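Local coordinates for penicillin-binding protein PbpB (Mycobacterium tuberculosis, PDB 6KGU), which synthesises cross-linked peptidoglycan from lipid intermediates for the cell wall and binds beta-lactam antibiotics, including aztreonam, at residues A[220-225]-A[388-393]; A[234-239]-A[258-263]. One frame throughout, in Å; residues are numbered along the deposited sequence.

Interaction 1: residues A[220-225]-A[388-393]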
# COMPACT_ATOMS: atom_id res chain seq x y z
N ASN A 220 -10.64 8.41 7.42
CA ASN A 220 -9.98 8.58 6.13
C ASN A 220 -9.69 7.20 5.56
O ASN A 220 -9.71 6.20 6.28
CB ASN A 220 -8.71 9.43 6.24
CG ASN A 220 -7.85 9.05 7.41
OD1 ASN A 220 -7.92 9.66 8.49
ND2 ASN A 220 -7.03 8.03 7.21
N VAL A 221 -9.46 7.15 4.25
CA VAL A 221 -9.23 5.90 3.53
C VAL A 221 -8.13 6.18 2.51
O VAL A 221 -8.05 7.27 1.96
CB VAL A 221 -10.52 5.38 2.82
CG1 VAL A 221 -10.26 4.10 1.93
CG2 VAL A 221 -11.60 5.05 3.84
N SER A 222 -7.28 5.19 2.27
CA SER A 222 -6.29 5.33 1.22
C SER A 222 -6.04 3.95 0.62
O SER A 222 -6.36 2.93 1.23
CB SER A 222 -5.00 5.96 1.74
OG SER A 222 -4.51 5.18 2.80
N ALA A 223 -5.49 3.94 -0.59
CA ALA A 223 -5.29 2.72 -1.35
C ALA A 223 -4.13 2.93 -2.31
O ALA A 223 -3.92 4.03 -2.84
CB ALA A 223 -6.55 2.28 -2.12
N VAL A 224 -3.38 1.85 -2.54
CA VAL A 224 -2.24 1.85 -3.45
C VAL A 224 -2.36 0.62 -4.33
O VAL A 224 -2.67 -0.47 -3.84
CB VAL A 224 -0.90 1.83 -2.68
CG1 VAL A 224 0.29 1.56 -3.64
CG2 VAL A 224 -0.70 3.15 -1.88
N VAL A 225 -2.13 0.79 -5.63
CA VAL A 225 -2.08 -0.32 -6.57
C VAL A 225 -0.69 -0.33 -7.20
O VAL A 225 -0.29 0.65 -7.83
CB VAL A 225 -3.16 -0.22 -7.65
CG1 VAL A 225 -3.02 -1.41 -8.62
CG2 VAL A 225 -4.58 -0.18 -7.02
N MET A 388 4.40 1.33 9.70
CA MET A 388 4.76 1.34 8.29
C MET A 388 3.75 2.20 7.56
O MET A 388 2.62 2.38 8.02
CB MET A 388 4.76 -0.07 7.68
CG MET A 388 3.35 -0.72 7.67
SD MET A 388 3.35 -2.46 7.13
CE MET A 388 4.34 -3.21 8.43
N THR A 389 4.15 2.69 6.39
CA THR A 389 3.24 3.36 5.50
C THR A 389 2.44 2.36 4.68
O THR A 389 2.79 1.18 4.56
CB THR A 389 3.99 4.31 4.58
OG1 THR A 389 4.84 3.55 3.72
CG2 THR A 389 4.86 5.27 5.40
N LEU A 390 1.34 2.84 4.10
CA LEU A 390 0.58 2.05 3.14
C LEU A 390 1.46 1.58 1.99
O LEU A 390 1.33 0.43 1.53
CB LEU A 390 -0.60 2.87 2.60
CG LEU A 390 -1.59 2.05 1.76
CD1 LEU A 390 -2.03 0.83 2.54
CD2 LEU A 390 -2.83 2.89 1.35
N LEU A 391 2.36 2.44 1.50
CA LEU A 391 3.21 2.05 0.38
C LEU A 391 4.17 0.93 0.79
O LEU A 391 4.37 -0.03 0.03
CB LEU A 391 3.99 3.26 -0.14
CG LEU A 391 4.92 2.97 -1.32
CD1 LEU A 391 4.14 2.46 -2.54
CD2 LEU A 391 5.74 4.22 -1.68
N GLN A 392 4.80 1.06 1.96
CA GLN A 392 5.64 -0.01 2.49
C GLN A 392 4.86 -1.32 2.63
O GLN A 392 5.35 -2.39 2.26
CB GLN A 392 6.21 0.39 3.85
CG GLN A 392 7.33 1.42 3.77
CD GLN A 392 7.81 1.83 5.14
OE1 GLN A 392 7.01 1.92 6.07
NE2 GLN A 392 9.12 2.08 5.28
N MET A 393 3.67 -1.25 3.23
CA MET A 393 2.84 -2.44 3.39
C MET A 393 2.58 -3.10 2.05
O MET A 393 2.80 -4.30 1.87
CB MET A 393 1.52 -2.06 4.07
CG MET A 393 0.57 -3.22 4.35
SD MET A 393 -1.05 -2.63 4.92
CE MET A 393 -1.99 -2.67 3.39
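The antiparallel sheet of the transpeptidase domain meets the first turn of helix 390-401 where Leu-390 packs against Ser-222 and Val-224 of strand 220-227. The strand shows the usual alternation. Ser-222 and Val-224 project toward the helix, whereas Val-221 and Ala-223 project from the other face, where they touch Val-209 of helix 199-216. The strand is thus sandwiched between two helices close to the centre of the molecule.

Leu-390 bridges the gap with its side chain extended: CG lies anti to the backbone N (chi1 -170°), which aims the branch at the strand, and CD2 is the methyl that lands on it. That methyl is tight against the Ser-222 hydroxyl, CD2 lying 3.2 Å from Ser-222 OG, and it also comes within 3.5 Å of Ala-223 N, so it rests on backbone as well as on side chain. No hydrogen bond crosses between the segments; the join is made by packing. Val-224 and Leu-390 point oppositely as they pass side by side, with Val-224 CG2 3.9 Å from Leu-390 CD2.

The helix end that presents Leu-390 is held by a capping box. Gln-392 N gives its hydrogen to Thr-389 OG1 over 3.0 Å in a nearly straight bond (168°), and Thr-389 N returns one to Gln-392 OE1, also over 3.0 Å, with the donor N lying 22° out of the plane of the Gln-392 carbonyl. Gln-392 NE2 bonds in turn to the carbonyl oxygens of Gln-352 and Ala-363, which fixes the rotation of the amide and keeps OE1 facing Thr-389. One residue beyond Leu-390, the end of the Leu-391 side chain comes closer to the strand than its CB direction suggests and lies at a slant to Val-224, with its CD1 4.1 Å from Val-224 CG1.

Interaction 2: residues A[234-239]-A[258-263]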
# COMPACT_ATOMS: atom_id res chain seq x y z
N LEU A 234 0.74 2.27 -9.95
CA LEU A 234 -0.32 2.47 -10.94
C LEU A 234 -1.46 3.34 -10.42
O LEU A 234 -2.15 3.99 -11.22
CB LEU A 234 -0.88 1.11 -11.39
CG LEU A 234 0.09 0.11 -12.05
CD1 LEU A 234 -0.67 -1.09 -12.62
CD2 LEU A 234 0.92 0.78 -13.15
N ALA A 235 -1.70 3.33 -9.12
CA ALA A 235 -2.69 4.21 -8.50
C ALA A 235 -2.27 4.46 -7.06
O ALA A 235 -1.75 3.56 -6.39
CB ALA A 235 -4.10 3.60 -8.53
N MET A 236 -2.50 5.69 -6.59
CA MET A 236 -2.25 6.03 -5.19
C MET A 236 -3.29 7.08 -4.84
O MET A 236 -3.28 8.17 -5.43
CB MET A 236 -0.81 6.55 -5.00
CG MET A 236 -0.43 6.91 -3.57
SD MET A 236 1.30 7.46 -3.40
CE MET A 236 2.14 5.88 -3.31
N ALA A 237 -4.19 6.76 -3.93
CA ALA A 237 -5.32 7.64 -3.68
C ALA A 237 -5.68 7.70 -2.20
O ALA A 237 -5.48 6.74 -1.45
CB ALA A 237 -6.56 7.20 -4.47
N ASN A 238 -6.23 8.84 -1.81
CA ASN A 238 -6.86 9.00 -0.51
C ASN A 238 -8.21 9.67 -0.73
O ASN A 238 -8.48 10.21 -1.80
CB ASN A 238 -5.99 9.81 0.45
CG ASN A 238 -5.33 10.97 -0.23
OD1 ASN A 238 -4.16 10.90 -0.62
ND2 ASN A 238 -6.09 12.07 -0.41
N ASP A 239 -9.05 9.61 0.30
CA ASP A 239 -10.33 10.31 0.25
C ASP A 239 -10.10 11.81 0.43
O ASP A 239 -9.03 12.25 0.88
CB ASP A 239 -11.26 9.80 1.35
CG ASP A 239 -10.82 10.25 2.74
OD1 ASP A 239 -9.75 9.76 3.22
OD2 ASP A 239 -11.53 11.07 3.35
N ASN A 258 -0.40 13.47 1.11
CA ASN A 258 -0.34 12.14 0.49
C ASN A 258 -0.13 11.10 1.57
O ASN A 258 0.96 10.51 1.70
CB ASN A 258 0.76 12.12 -0.58
CG ASN A 258 0.68 10.92 -1.50
OD1 ASN A 258 -0.37 10.27 -1.62
ND2 ASN A 258 1.79 10.61 -2.16
N PRO A 259 -1.17 10.83 2.37
CA PRO A 259 -1.03 9.91 3.52
C PRO A 259 -0.48 8.53 3.19
O PRO A 259 0.14 7.90 4.05
CB PRO A 259 -2.47 9.78 4.05
CG PRO A 259 -3.20 10.95 3.53
CD PRO A 259 -2.53 11.38 2.24
N ALA A 260 -0.75 8.02 1.98
CA ALA A 260 -0.22 6.71 1.57
C ALA A 260 1.29 6.62 1.74
O ALA A 260 1.83 5.51 1.90
CB ALA A 260 -0.59 6.43 0.10
N VAL A 261 2.00 7.75 1.67
CA VAL A 261 3.44 7.74 1.88
C VAL A 261 3.85 8.48 3.14
O VAL A 261 4.92 8.18 3.69
CB VAL A 261 4.20 8.32 0.67
CG1 VAL A 261 3.90 7.52 -0.60
CG2 VAL A 261 3.91 9.82 0.48
N SER A 262 3.04 9.42 3.64
CA SER A 262 3.49 10.29 4.72
C SER A 262 3.09 9.82 6.11
O SER A 262 3.63 10.33 7.08
CB SER A 262 2.94 11.70 4.52
OG SER A 262 1.59 11.70 4.90
N SER A 263 2.13 8.90 6.25
CA SER A 263 1.45 8.70 7.53
C SER A 263 1.52 7.24 7.95
O SER A 263 0.64 6.45 7.58
CB SER A 263 -0.00 9.18 7.45
OG SER A 263 -0.04 10.54 7.01
O HOH W 1 -2.27 9.14 -0.26
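Asn-258, at the N-cap of helix 259-262, reaches strand 233-238 with its side chain instead of capping the helix: its ND2 makes a weak hydrogen bond to Met-236 SD (3.4 Å). The other end of this amide, OD1, accepts from Asn-136 ND2 and from a water, while its backbone O receives Val-261 N and Ser-262 N from opposite faces of the carbonyl plane. Pro-259 follows, its ring CD lying 3.3 Å from Asn-238 OD1. That oxygen accepts the water's second hydrogen (2.6 Å), and Asn-238 ND2 bonds to Asp-239 O, so both ends of the amide are held, its plane turned 57° from that of the Asn-258 amide. At Ala-260 the backbone N donates to the same water (2.9 Å), which thereby ties the first turn to both asparagines, and the methyl CB packs 3.7 Å from Met-236 CG. Val-261 closes the contact. Met-236, extended as far as its sulfur, bends there (chi3 -83°) and brings CE within 3.6 Å of Val-261 CG1. A short helix thus lies over an outermost strand of the antiparallel sheet in a penicillin-binding transpeptidase domain.

How the interactions relate
Interactions 1 and 2 illustrate how one sheet face can gather chain segments that are distant in sequence. Their centres lie 6 Å apart, and their strands, 220-227 and 233-238, are consecutive in the chain and antiparallel neighbours, joined by bonds such as Val-225 O to Leu-234 N. Along the chain the order is 220-225, 234-239, 258-263, 388-393, so interaction 2 falls within the span bridged by interaction 1. Val-224 touches Met-236 and Ala-260, and Met-236 also touches Leu-391, which merges both contacts into one transpeptidase-domain core. This core lies away from the antibiotic site: Ser-269, the probable acylated serine, falls between 263 and 388, and the side chain of Leu-390 is about 14 Å from the bound aztreonam.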